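PDB 5E7P: cell division control protein Cdc48 from Mycobacterium smegmatis, which probably binds and hydrolyses ATP as a tandem AAA-type ATPase, and holds ADP in two nucleotide pockets. Local coordinates for residues M490-V501 against C530-L539; R520-C530 against R644-P654. One frame throughout, in Å; residues are numbered along the deposited sequence.

Contact 1. Residues M490-V501 against C530-L539. With ADP (adenosine-5'-diphosphate), chain D.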
loop_
_atom_site.group_PDB
_atom_site.type_symbol
_atom_site.label_atom_id
_atom_site.label_comp_id
_atom_site.label_asym_id
_atom_site.label_seq_id
_atom_site.Cartn_x
_atom_site.Cartn_y
_atom_site.Cartn_z
ATOM N N MET A 490 -2.191 -7.245 -22.867
ATOM C CA MET A 490 -3.353 -6.369 -22.754
ATOM C C MET A 490 -3.228 -5.031 -23.494
ATOM O O MET A 490 -3.711 -4.005 -23.023
ATOM C CB MET A 490 -3.749 -6.198 -21.288
ATOM C CG MET A 490 -4.040 -7.536 -20.624
ATOM S SD MET A 490 -5.140 -7.429 -19.209
ATOM C CE MET A 490 -3.988 -7.739 -17.882
ATOM N N VAL A 491 -2.598 -5.068 -24.666
ATOM C CA VAL A 491 -2.415 -3.886 -25.503
ATOM C C VAL A 491 -3.729 -3.152 -25.763
ATOM O O VAL A 491 -3.842 -1.959 -25.494
ATOM C CB VAL A 491 -1.768 -4.250 -26.860
ATOM C CG1 VAL A 491 -1.608 -3.009 -27.737
ATOM C CG2 VAL A 491 -0.424 -4.935 -26.646
ATOM N N GLU A 492 -4.719 -3.873 -26.279
ATOM C CA GLU A 492 -6.008 -3.276 -26.607
ATOM C C GLU A 492 -6.766 -2.822 -25.362
ATOM O O GLU A 492 -7.397 -1.765 -25.368
ATOM C CB GLU A 492 -6.859 -4.247 -27.431
ATOM C CG GLU A 492 -8.312 -3.820 -27.616
ATOM C CD GLU A 492 -8.460 -2.439 -28.246
ATOM O OE1 GLU A 492 -9.451 -1.746 -27.926
ATOM O OE2 GLU A 492 -7.595 -2.047 -29.063
ATOM N N THR A 493 -6.704 -3.615 -24.298
ATOM C CA THR A 493 -7.375 -3.256 -23.055
ATOM C C THR A 493 -6.722 -2.027 -22.419
ATOM O O THR A 493 -7.415 -1.101 -21.997
ATOM C CB THR A 493 -7.386 -4.418 -22.046
ATOM O OG1 THR A 493 -8.099 -5.531 -22.603
ATOM C CG2 THR A 493 -8.064 -3.990 -20.756
ATOM N N LYS A 494 -5.392 -2.025 -22.357
ATOM C CA LYS A 494 -4.647 -0.870 -21.859
ATOM C C LYS A 494 -5.011 0.377 -22.647
ATOM O O LYS A 494 -5.234 1.442 -22.077
ATOM C CB LYS A 494 -3.140 -1.103 -21.970
ATOM C CG LYS A 494 -2.559 -2.041 -20.930
ATOM C CD LYS A 494 -1.103 -2.337 -21.247
ATOM C CE LYS A 494 -0.446 -3.138 -20.141
ATOM N NZ LYS A 494 0.999 -3.378 -20.412
ATOM N N ARG A 495 -5.072 0.224 -23.966
ATOM C CA ARG A 495 -5.379 1.319 -24.873
ATOM C C ARG A 495 -6.760 1.885 -24.565
ATOM O O ARG A 495 -6.917 3.092 -24.383
ATOM C CB ARG A 495 -5.307 0.817 -26.321
ATOM C CG ARG A 495 -5.094 1.892 -27.382
ATOM C CD ARG A 495 -6.413 2.483 -27.842
ATOM N NE ARG A 495 -7.380 1.454 -28.216
ATOM C CZ ARG A 495 -8.684 1.671 -28.364
ATOM N NH1 ARG A 495 -9.185 2.884 -28.164
ATOM N NH2 ARG A 495 -9.490 0.675 -28.705
ATOM N N ALA A 496 -7.753 1.005 -24.497
ATOM C CA ALA A 496 -9.130 1.412 -24.235
ATOM C C ALA A 496 -9.278 2.082 -22.873
ATOM O O ALA A 496 -9.953 3.099 -22.749
ATOM C CB ALA A 496 -10.071 0.219 -24.344
ATOM N N LEU A 497 -8.644 1.507 -21.855
ATOM C CA LEU A 497 -8.737 2.044 -20.500
ATOM C C LEU A 497 -7.997 3.369 -20.359
ATOM O O LEU A 497 -8.475 4.283 -19.687
ATOM C CB LEU A 497 -8.220 1.031 -19.474
ATOM C CG LEU A 497 -9.079 -0.219 -19.270
ATOM C CD1 LEU A 497 -8.572 -1.036 -18.088
ATOM C CD2 LEU A 497 -10.541 0.157 -19.082
ATOM N N THR A 498 -6.826 3.463 -20.985
ATOM C CA THR A 498 -6.058 4.701 -20.994
ATOM C C THR A 498 -6.899 5.832 -21.570
ATOM O O THR A 498 -6.941 6.929 -21.016
ATOM C CB THR A 498 -4.761 4.564 -21.820
ATOM O OG1 THR A 498 -3.869 3.653 -21.168
ATOM C CG2 THR A 498 -4.069 5.904 -21.953
ATOM N N GLU A 499 -7.588 5.551 -22.670
ATOM C CA GLU A 499 -8.381 6.569 -23.350
ATOM C C GLU A 499 -9.696 6.868 -22.634
ATOM O O GLU A 499 -10.168 8.006 -22.643
ATOM C CB GLU A 499 -8.636 6.167 -24.805
ATOM C CG GLU A 499 -7.354 5.987 -25.611
ATOM C CD GLU A 499 -7.600 5.803 -27.099
ATOM O OE1 GLU A 499 -8.771 5.875 -27.529
ATOM O OE2 GLU A 499 -6.613 5.586 -27.837
ATOM N N ALA A 500 -10.278 5.854 -22.005
ATOM C CA ALA A 500 -11.565 6.017 -21.334
ATOM C C ALA A 500 -11.427 6.545 -19.907
ATOM O O ALA A 500 -12.339 7.186 -19.386
ATOM C CB ALA A 500 -12.339 4.705 -21.341
ATOM N N VAL A 501 -10.287 6.282 -19.280
ATOM C CA VAL A 501 -10.113 6.618 -17.871
ATOM C C VAL A 501 -9.006 7.636 -17.618
ATOM O O VAL A 501 -9.254 8.698 -17.049
ATOM C CB VAL A 501 -9.855 5.354 -17.021
ATOM C CG1 VAL A 501 -9.550 5.732 -15.579
ATOM C CG2 VAL A 501 -11.047 4.412 -17.098
ATOM N N CYS A 530 -7.652 -13.524 -16.741
ATOM C CA CYS A 530 -7.279 -12.851 -17.982
ATOM C C CYS A 530 -6.885 -11.393 -17.766
ATOM O O CYS A 530 -6.609 -10.667 -18.723
ATOM C CB CYS A 530 -8.402 -12.958 -19.009
ATOM S SG CYS A 530 -8.689 -14.640 -19.574
ATOM N N GLY A 531 -6.866 -10.970 -16.506
ATOM C CA GLY A 531 -6.314 -9.677 -16.141
ATOM C C GLY A 531 -7.266 -8.500 -16.051
ATOM O O GLY A 531 -6.821 -7.361 -15.919
ATOM N N LYS A 532 -8.569 -8.760 -16.117
ATOM C CA LYS A 532 -9.558 -7.688 -16.037
ATOM C C LYS A 532 -9.451 -6.903 -14.729
ATOM O O LYS A 532 -9.702 -5.703 -14.700
ATOM C CB LYS A 532 -10.976 -8.227 -16.233
ATOM C CG LYS A 532 -11.240 -9.545 -15.541
ATOM C CD LYS A 532 -12.727 -9.822 -15.444
ATOM C CE LYS A 532 -13.371 -8.968 -14.361
ATOM N NZ LYS A 532 -12.902 -9.342 -12.991
ATOM N N THR A 533 -9.067 -7.579 -13.652
ATOM C CA THR A 533 -8.819 -6.900 -12.384
ATOM C C THR A 533 -7.368 -6.427 -12.299
ATOM O O THR A 533 -7.086 -5.312 -11.851
ATOM C CB THR A 533 -9.159 -7.810 -11.179
ATOM O OG1 THR A 533 -10.580 -7.972 -11.087
ATOM C CG2 THR A 533 -8.647 -7.203 -9.879
ATOM N N PHE A 534 -6.457 -7.282 -12.750
ATOM C CA PHE A 534 -5.026 -7.006 -12.706
ATOM C C PHE A 534 -4.662 -5.695 -13.403
ATOM O O PHE A 534 -3.885 -4.898 -12.878
ATOM C CB PHE A 534 -4.260 -8.170 -13.341
ATOM C CG PHE A 534 -2.780 -8.132 -13.100
ATOM C CD1 PHE A 534 -2.276 -7.926 -11.827
ATOM C CD2 PHE A 534 -1.892 -8.326 -14.141
ATOM C CE1 PHE A 534 -0.914 -7.900 -11.600
ATOM C CE2 PHE A 534 -0.529 -8.301 -13.921
ATOM C CZ PHE A 534 -0.040 -8.083 -12.648
ATOM N N VAL A 535 -5.231 -5.473 -14.582
ATOM C CA VAL A 535 -4.912 -4.283 -15.362
ATOM C C VAL A 535 -5.467 -2.996 -14.732
ATOM O O VAL A 535 -4.882 -1.923 -14.888
ATOM C CB VAL A 535 -5.374 -4.425 -16.832
ATOM C CG1 VAL A 535 -6.888 -4.310 -16.944
ATOM C CG2 VAL A 535 -4.684 -3.392 -17.704
ATOM N N VAL A 536 -6.579 -3.107 -14.010
ATOM C CA VAL A 536 -7.165 -1.956 -13.329
ATOM C C VAL A 536 -6.261 -1.500 -12.191
ATOM O O VAL A 536 -6.073 -0.304 -11.973
ATOM C CB VAL A 536 -8.566 -2.279 -12.771
ATOM C CG1 VAL A 536 -9.094 -1.124 -11.942
ATOM C CG2 VAL A 536 -9.521 -2.581 -13.899
ATOM N N ARG A 537 -5.695 -2.462 -11.472
ATOM C CA ARG A 537 -4.780 -2.157 -10.379
ATOM C C ARG A 537 -3.492 -1.530 -10.898
ATOM O O ARG A 537 -2.902 -0.677 -10.241
ATOM C CB ARG A 537 -4.473 -3.417 -9.569
ATOM C CG ARG A 537 -5.616 -3.854 -8.665
ATOM C CD ARG A 537 -5.377 -5.244 -8.119
ATOM N NE ARG A 537 -6.395 -5.661 -7.158
ATOM C CZ ARG A 537 -6.511 -6.902 -6.697
ATOM N NH1 ARG A 537 -7.458 -7.208 -5.819
ATOM N NH2 ARG A 537 -5.675 -7.842 -7.119
ATOM N N ALA A 538 -3.061 -1.957 -12.080
ATOM C CA ALA A 538 -1.878 -1.388 -12.713
ATOM C C ALA A 538 -2.177 0.035 -13.167
ATOM O O ALA A 538 -1.340 0.931 -13.052
ATOM C CB ALA A 538 -1.453 -2.241 -13.892
ATOM N N LEU A 539 -3.385 0.224 -13.684
ATOM C CA LEU A 539 -3.857 1.521 -14.147
ATOM C C LEU A 539 -3.958 2.497 -12.982
ATOM O O LEU A 539 -3.651 3.683 -13.113
ATOM C CB LEU A 539 -5.234 1.356 -14.787
ATOM C CG LEU A 539 -5.782 2.515 -15.611
ATOM C CD1 LEU A 539 -5.104 2.548 -16.979
ATOM C CD2 LEU A 539 -7.294 2.396 -15.746
HETATM P PB ADP D . -10.038 -12.430 -12.464
HETATM O O1B ADP D . -9.760 -13.894 -12.219
HETATM O O2B ADP D . -11.000 -11.836 -11.464
HETATM O O3B ADP D . -10.351 -12.090 -13.903
HETATM P PA ADP D . -7.461 -11.388 -13.171
HETATM O O1A ADP D . -7.880 -11.866 -14.540
HETATM O O2A ADP D . -7.049 -9.956 -12.963
HETATM O O3A ADP D . -8.630 -11.717 -12.107
HETATM O "O5'" ADP D . -6.213 -12.291 -12.706
HETATM C "C5'" ADP D . -5.497 -12.006 -11.506
HETATM C "C4'" ADP D . -4.110 -12.637 -11.594
HETATM O "O4'" ADP D . -3.870 -13.159 -12.906
HETATM C "C3'" ADP D . -3.018 -11.618 -11.319
HETATM O "O3'" ADP D . -2.505 -11.768 -9.993
HETATM C "C2'" ADP D . -1.936 -11.896 -12.343
HETATM O "O2'" ADP D . -0.803 -12.504 -11.714
HETATM C "C1'" ADP D . -2.542 -12.859 -13.351
HETATM N N9 ADP D . -2.605 -12.170 -14.662
HETATM C C8 ADP D . -3.735 -11.876 -15.333
HETATM N N7 ADP D . -3.464 -11.238 -16.499
HETATM C C5 ADP D . -2.129 -11.114 -16.588
HETATM C C6 ADP D . -1.180 -10.537 -17.568
HETATM N N6 ADP D . -1.626 -9.955 -18.706
HETATM N N1 ADP D . 0.139 -10.610 -17.286
HETATM C C2 ADP D . 0.583 -11.185 -16.152
HETATM N N3 ADP D . -0.219 -11.730 -15.218
HETATM C C4 ADP D . -1.564 -11.728 -15.375
#

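Contact 2. Residues R520-C530 against R644-P654. With ADP (adenosine-5'-diphosphate), chain D.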
loop_
_atom_site.group_PDB
_atom_site.type_symbol
_atom_site.label_atom_id
_atom_site.label_comp_id
_atom_site.label_asym_id
_atom_site.label_seq_id
_atom_site.Cartn_x
_atom_site.Cartn_y
_atom_site.Cartn_z
ATOM N N ARG A 520 -17.517 8.443 -19.307
ATOM C CA ARG A 520 -18.616 7.496 -19.206
ATOM C C ARG A 520 -18.252 6.348 -18.271
ATOM O O ARG A 520 -17.081 5.982 -18.147
ATOM C CB ARG A 520 -18.984 6.967 -20.594
ATOM C CG ARG A 520 -19.556 8.033 -21.519
ATOM C CD ARG A 520 -20.971 8.409 -21.104
ATOM N NE ARG A 520 -21.184 9.852 -21.041
ATOM C CZ ARG A 520 -21.198 10.555 -19.913
ATOM N NH1 ARG A 520 -21.011 9.952 -18.748
ATOM N NH2 ARG A 520 -21.401 11.865 -19.947
ATOM N N GLY A 521 -19.260 5.794 -17.604
ATOM C CA GLY A 521 -19.063 4.642 -16.745
ATOM C C GLY A 521 -18.595 3.445 -17.551
ATOM O O GLY A 521 -19.066 3.208 -18.666
ATOM N N VAL A 522 -17.664 2.689 -16.985
ATOM C CA VAL A 522 -17.068 1.563 -17.687
ATOM C C VAL A 522 -17.402 0.229 -17.025
ATOM O O VAL A 522 -17.232 0.066 -15.816
ATOM C CB VAL A 522 -15.537 1.713 -17.758
ATOM C CG1 VAL A 522 -14.911 0.494 -18.423
ATOM C CG2 VAL A 522 -15.166 2.991 -18.502
ATOM N N LEU A 523 -17.887 -0.719 -17.823
ATOM C CA LEU A 523 -18.029 -2.094 -17.362
ATOM C C LEU A 523 -16.966 -2.977 -18.002
ATOM O O LEU A 523 -16.990 -3.228 -19.206
ATOM C CB LEU A 523 -19.417 -2.655 -17.668
ATOM C CG LEU A 523 -19.561 -4.120 -17.234
ATOM C CD1 LEU A 523 -19.505 -4.245 -15.720
ATOM C CD2 LEU A 523 -20.829 -4.752 -17.785
ATOM N N LEU A 524 -16.032 -3.442 -17.182
ATOM C CA LEU A 524 -14.946 -4.285 -17.646
ATOM C C LEU A 524 -15.286 -5.739 -17.337
ATOM O O LEU A 524 -15.532 -6.089 -16.186
ATOM C CB LEU A 524 -13.656 -3.880 -16.938
ATOM C CG LEU A 524 -12.324 -4.291 -17.557
ATOM C CD1 LEU A 524 -12.181 -3.716 -18.947
ATOM C CD2 LEU A 524 -11.200 -3.804 -16.680
ATOM N N TYR A 525 -15.318 -6.586 -18.360
ATOM C CA TYR A 525 -15.712 -7.978 -18.160
ATOM C C TYR A 525 -14.942 -8.951 -19.046
ATOM O O TYR A 525 -14.670 -8.674 -20.216
ATOM C CB TYR A 525 -17.220 -8.152 -18.374
ATOM C CG TYR A 525 -17.688 -7.772 -19.762
ATOM C CD1 TYR A 525 -18.058 -6.465 -20.057
ATOM C CD2 TYR A 525 -17.756 -8.718 -20.775
ATOM C CE1 TYR A 525 -18.481 -6.115 -21.322
ATOM C CE2 TYR A 525 -18.177 -8.376 -22.040
ATOM C CZ TYR A 525 -18.539 -7.072 -22.310
ATOM O OH TYR A 525 -18.961 -6.726 -23.572
ATOM N N GLY A 526 -14.597 -10.098 -18.475
ATOM C CA GLY A 526 -13.921 -11.146 -19.214
ATOM C C GLY A 526 -13.849 -12.423 -18.403
ATOM O O GLY A 526 -14.211 -12.430 -17.227
ATOM N N PRO A 527 -13.385 -13.516 -19.027
ATOM C CA PRO A 527 -13.208 -14.792 -18.327
ATOM C C PRO A 527 -12.132 -14.671 -17.255
ATOM O O PRO A 527 -11.256 -13.814 -17.376
ATOM C CB PRO A 527 -12.755 -15.741 -19.441
ATOM C CG PRO A 527 -12.165 -14.854 -20.482
ATOM C CD PRO A 527 -12.953 -13.587 -20.432
ATOM N N PRO A 528 -12.203 -15.511 -16.209
ATOM C CA PRO A 528 -11.261 -15.452 -15.084
ATOM C C PRO A 528 -9.812 -15.646 -15.519
ATOM O O PRO A 528 -9.547 -16.313 -16.521
ATOM C CB PRO A 528 -11.699 -16.626 -14.200
ATOM C CG PRO A 528 -13.122 -16.859 -14.556
ATOM C CD PRO A 528 -13.219 -16.560 -16.018
ATOM N N GLY A 529 -8.890 -15.062 -14.762
ATOM C CA GLY A 529 -7.469 -15.217 -15.013
ATOM C C GLY A 529 -6.990 -14.593 -16.309
ATOM O O GLY A 529 -6.027 -15.068 -16.908
ATOM N N CYS A 530 -7.652 -13.524 -16.741
ATOM C CA CYS A 530 -7.279 -12.851 -17.982
ATOM C C CYS A 530 -6.885 -11.393 -17.766
ATOM O O CYS A 530 -6.609 -10.667 -18.723
ATOM C CB CYS A 530 -8.402 -12.958 -19.009
ATOM S SG CYS A 530 -8.689 -14.640 -19.574
ATOM N N ARG A 644 -24.867 5.694 -17.045
ATOM C CA ARG A 644 -24.287 4.826 -16.030
ATOM C C ARG A 644 -23.119 4.031 -16.610
ATOM O O ARG A 644 -22.262 4.595 -17.289
ATOM C CB ARG A 644 -25.359 3.902 -15.451
ATOM C CG ARG A 644 -26.620 4.645 -15.029
ATOM C CD ARG A 644 -27.509 3.797 -14.138
ATOM N NE ARG A 644 -28.611 4.573 -13.573
ATOM C CZ ARG A 644 -29.890 4.400 -13.887
ATOM N NH1 ARG A 644 -30.243 3.468 -14.763
ATOM N NH2 ARG A 644 -30.820 5.156 -13.319
ATOM N N LEU A 645 -23.083 2.730 -16.344
ATOM C CA LEU A 645 -22.019 1.875 -16.867
ATOM C C LEU A 645 -22.320 1.471 -18.307
ATOM O O LEU A 645 -22.808 0.370 -18.557
ATOM C CB LEU A 645 -21.854 0.628 -15.993
ATOM C CG LEU A 645 -20.855 0.668 -14.832
ATOM C CD1 LEU A 645 -20.967 1.953 -14.027
ATOM C CD2 LEU A 645 -21.046 -0.545 -13.934
ATOM N N GLU A 646 -22.023 2.361 -19.252
ATOM C CA GLU A 646 -22.450 2.168 -20.637
ATOM C C GLU A 646 -21.319 1.812 -21.605
ATOM O O GLU A 646 -21.568 1.316 -22.703
ATOM C CB GLU A 646 -23.202 3.402 -21.142
ATOM C CG GLU A 646 -22.372 4.672 -21.168
ATOM C CD GLU A 646 -23.098 5.823 -21.847
ATOM O OE1 GLU A 646 -23.684 6.665 -21.129
ATOM O OE2 GLU A 646 -23.083 5.882 -23.098
ATOM N N ARG A 647 -20.081 2.071 -21.204
ATOM C CA ARG A 647 -18.940 1.703 -22.032
ATOM C C ARG A 647 -18.497 0.278 -21.709
ATOM O O ARG A 647 -17.781 0.042 -20.733
ATOM C CB ARG A 647 -17.786 2.689 -21.843
ATOM C CG ARG A 647 -16.549 2.355 -22.655
ATOM C CD ARG A 647 -15.700 3.591 -22.884
ATOM N NE ARG A 647 -16.382 4.546 -23.750
ATOM C CZ ARG A 647 -15.959 5.784 -23.984
ATOM N NH1 ARG A 647 -14.848 6.229 -23.412
ATOM N NH2 ARG A 647 -16.653 6.578 -24.790
ATOM N N LEU A 648 -18.935 -0.665 -22.536
ATOM C CA LEU A 648 -18.647 -2.080 -22.330
ATOM C C LEU A 648 -17.303 -2.478 -22.927
ATOM O O LEU A 648 -17.148 -2.532 -24.146
ATOM C CB LEU A 648 -19.756 -2.941 -22.936
ATOM C CG LEU A 648 -20.921 -3.353 -22.033
ATOM C CD1 LEU A 648 -21.582 -2.147 -21.370
ATOM C CD2 LEU A 648 -21.940 -4.155 -22.831
ATOM N N VAL A 649 -16.334 -2.757 -22.063
ATOM C CA VAL A 649 -15.030 -3.221 -22.516
ATOM C C VAL A 649 -14.869 -4.710 -22.228
ATOM O O VAL A 649 -14.824 -5.129 -21.071
ATOM C CB VAL A 649 -13.879 -2.451 -21.847
ATOM C CG1 VAL A 649 -12.540 -2.916 -22.407
ATOM C CG2 VAL A 649 -14.051 -0.952 -22.041
ATOM N N PHE A 650 -14.790 -5.504 -23.290
ATOM C CA PHE A 650 -14.599 -6.943 -23.156
ATOM C C PHE A 650 -13.117 -7.304 -23.195
ATOM O O PHE A 650 -12.413 -6.979 -24.150
ATOM C CB PHE A 650 -15.364 -7.693 -24.252
ATOM C CG PHE A 650 -15.052 -9.163 -24.315
ATOM C CD1 PHE A 650 -15.106 -9.948 -23.175
ATOM C CD2 PHE A 650 -14.720 -9.762 -25.517
ATOM C CE1 PHE A 650 -14.818 -11.299 -23.233
ATOM C CE2 PHE A 650 -14.435 -11.113 -25.581
ATOM C CZ PHE A 650 -14.485 -11.882 -24.439
ATOM N N VAL A 651 -12.651 -7.967 -22.142
ATOM C CA VAL A 651 -11.277 -8.443 -22.082
ATOM C C VAL A 651 -11.203 -9.860 -22.634
ATOM O O VAL A 651 -11.610 -10.819 -21.974
ATOM C CB VAL A 651 -10.733 -8.423 -20.640
ATOM C CG1 VAL A 651 -9.317 -8.982 -20.595
ATOM C CG2 VAL A 651 -10.778 -7.009 -20.074
ATOM N N GLU A 652 -10.694 -9.981 -23.857
ATOM C CA GLU A 652 -10.549 -11.274 -24.516
ATOM C C GLU A 652 -9.553 -12.157 -23.777
ATOM O O GLU A 652 -8.623 -11.653 -23.145
ATOM C CB GLU A 652 -10.071 -11.076 -25.958
ATOM C CG GLU A 652 -11.113 -10.505 -26.902
ATOM C CD GLU A 652 -11.867 -11.585 -27.661
ATOM O OE1 GLU A 652 -11.537 -12.779 -27.487
ATOM O OE2 GLU A 652 -12.788 -11.237 -28.433
ATOM N N PRO A 653 -9.746 -13.481 -23.849
ATOM C CA PRO A 653 -8.699 -14.399 -23.396
ATOM C C PRO A 653 -7.506 -14.263 -24.331
ATOM O O PRO A 653 -7.703 -14.043 -25.527
ATOM C CB PRO A 653 -9.347 -15.776 -23.552
ATOM C CG PRO A 653 -10.412 -15.587 -24.577
ATOM C CD PRO A 653 -10.927 -14.195 -24.364
ATOM N N PRO A 654 -6.282 -14.384 -23.799
ATOM C CA PRO A 654 -5.081 -14.097 -24.589
ATOM C C PRO A 654 -4.892 -15.052 -25.769
ATOM O O PRO A 654 -4.774 -16.261 -25.574
ATOM C CB PRO A 654 -3.949 -14.276 -23.572
ATOM C CG PRO A 654 -4.491 -15.226 -22.575
ATOM C CD PRO A 654 -5.951 -14.902 -22.460
HETATM P PB ADP D . -10.038 -12.430 -12.464
HETATM O O1B ADP D . -9.760 -13.894 -12.219
HETATM O O2B ADP D . -11.000 -11.836 -11.464
HETATM O O3B ADP D . -10.351 -12.090 -13.903
HETATM P PA ADP D . -7.461 -11.388 -13.171
HETATM O O1A ADP D . -7.880 -11.866 -14.540
HETATM O O2A ADP D . -7.049 -9.956 -12.963
HETATM O O3A ADP D . -8.630 -11.717 -12.107
HETATM O "O5'" ADP D . -6.213 -12.291 -12.706
HETATM C "C5'" ADP D . -5.497 -12.006 -11.506
HETATM C "C4'" ADP D . -4.110 -12.637 -11.594
HETATM O "O4'" ADP D . -3.870 -13.159 -12.906
HETATM C "C3'" ADP D . -3.018 -11.618 -11.319
HETATM O "O3'" ADP D . -2.505 -11.768 -9.993
HETATM C "C2'" ADP D . -1.936 -11.896 -12.343
HETATM O "O2'" ADP D . -0.803 -12.504 -11.714
HETATM C "C1'" ADP D . -2.542 -12.859 -13.351
HETATM N N9 ADP D . -2.605 -12.170 -14.662
HETATM C C8 ADP D . -3.735 -11.876 -15.333
HETATM N N7 ADP D . -3.464 -11.238 -16.499
HETATM C C5 ADP D . -2.129 -11.114 -16.588
HETATM C C6 ADP D . -1.180 -10.537 -17.568
HETATM N N6 ADP D . -1.626 -9.955 -18.706
HETATM N N1 ADP D . 0.139 -10.610 -17.286
HETATM C C2 ADP D . 0.583 -11.185 -16.152
HETATM N N3 ADP D . -0.219 -11.730 -15.218
HETATM C C4 ADP D . -1.564 -11.728 -15.375
#

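Contact 1. Residues M490-V501 against C530-L539
Met-490, Leu-497 and Val-501 of 490-501 meet Val-535 and Leu-539 of 530-539 in a buried contact that has no hydrogen bond across it. The helical parts cross at -47°, with their axes 10.9 Å apart at closest, so side chains bridge the gap. The apolar packing centres on Val-535. Its CG1 lies between backbone N and carbonyl carbon (chi1 73°), which directs this methyl at the tip of Leu-497, with Leu-497 CD1 3.9 Å from Val-535 CG1, and also at Thr-493 CG2. Its other methyl, CG2, lies 4.1 Å from Lys-494 CG, in the aliphatic part of a chain whose NZ is hydrogen-bonded to the carbonyls of Leu-484 and Val-487. One turn on, Leu-539 puts CD2 between two residues, 4.1 Å from Leu-497 CB and 4.0 Å from Val-501 CG1.

Met-490, at the N-cap position, joins this packing to the nucleotide. Its chain bends at chi3 (-108°) and carries CE to within 3.7 Å of Val-535 CB; the same methyl reaches the edge of the Phe-534 ring, near its plane, and adjoins N6 of the adenine. The ribose covers one face of the Phe-534 ring, with C2' above its centre.

The hydrogen bonds to ADP made within the contact come from 530-539. Residues 530-533 end the Walker A P-loop, and Phe-534 N donates to O2A of the alpha phosphate at 2.7 Å. Lys-532 NZ stands 3.5 Å from the beta-phosphate oxygen O2B, which would place its charge beside the diphosphate.

Beneath the helices runs the parallel sheet: Leu-497 and Val-536 both touch Leu-626 of strand 623-629 and Leu-524 of strand 521-525, while Val-501 rests on Val-624.

Contact 2. Residues R520-C530 against R644-P654
Arg-647 N donates to Gly-521 O at 3.0 Å and an N-H...O angle of 162°, opening a ladder of backbone bonds between parallel strands. Arg-647 O in turn accepts from Leu-523 N, Leu-523 O from Val-649 N, and Val-649 O from Tyr-525 N; Val-651 N then closes the series on Tyr-525 O at 2.9 Å. The side-chain charges add less: Glu-646 OE1 is 4.1 Å from Arg-520 NE and well out of the guanidinium plane, with no N-H aimed at it, and this oxygen is hydrogen-bonded to Gly-643 N.

Packing differs on the two faces of the sheet. On one, Leu-524 CD1 meets Val-649 CG1 at 3.6 Å and Val-651 CG2 at 3.8 Å. On the other, chi1 of 60° lays the Tyr-525 ring across the neighbouring strand, where Phe-650 CA sits over its face, a CH-pi contact 4.1 Å from the centroid and 16° off the normal. The rings of Tyr-525 and Phe-650 lie near parallel but slid apart, so they barely overlap. Beyond the strands, Pro-527 CG packs on Pro-653 CD at 4.1 Å, and Cys-530 SG adjoins Pro-653 and Pro-654.

Gly-529 N donates to the beta-phosphate oxygen O1B at 2.9 Å. Regular main-chain bonding thus ties an edge strand to the strand leading into the P-loop, and beyond the last backbone bond apolar packing carries the contact on to the phosphate-binding turn.

Overall arrangement
The two contacts belong to one nucleotide-binding domain of the P-loop NTPase type, their centres about 9 Å apart. Contact 1 is the more deeply buried and depends on apolar side chains between helices; contact 2 is partly buried, reaches the outermost strand 645-650, and depends on main-chain hydrogen bonds. Strand 521-525, the P-loop and helix 534-539 follow one another in the chain, and Cys-530 is common to both contacts. They also meet directly: Leu-524 CD2 lies 3.5 Å from Val-536 CG2, joining sheet to helix. Both touch the same ADP: contact 2 adds Gly-529 at the beta phosphate, while contact 1 reaches the alpha phosphate, ribose and adenine and has Lys-532 near the beta phosphate.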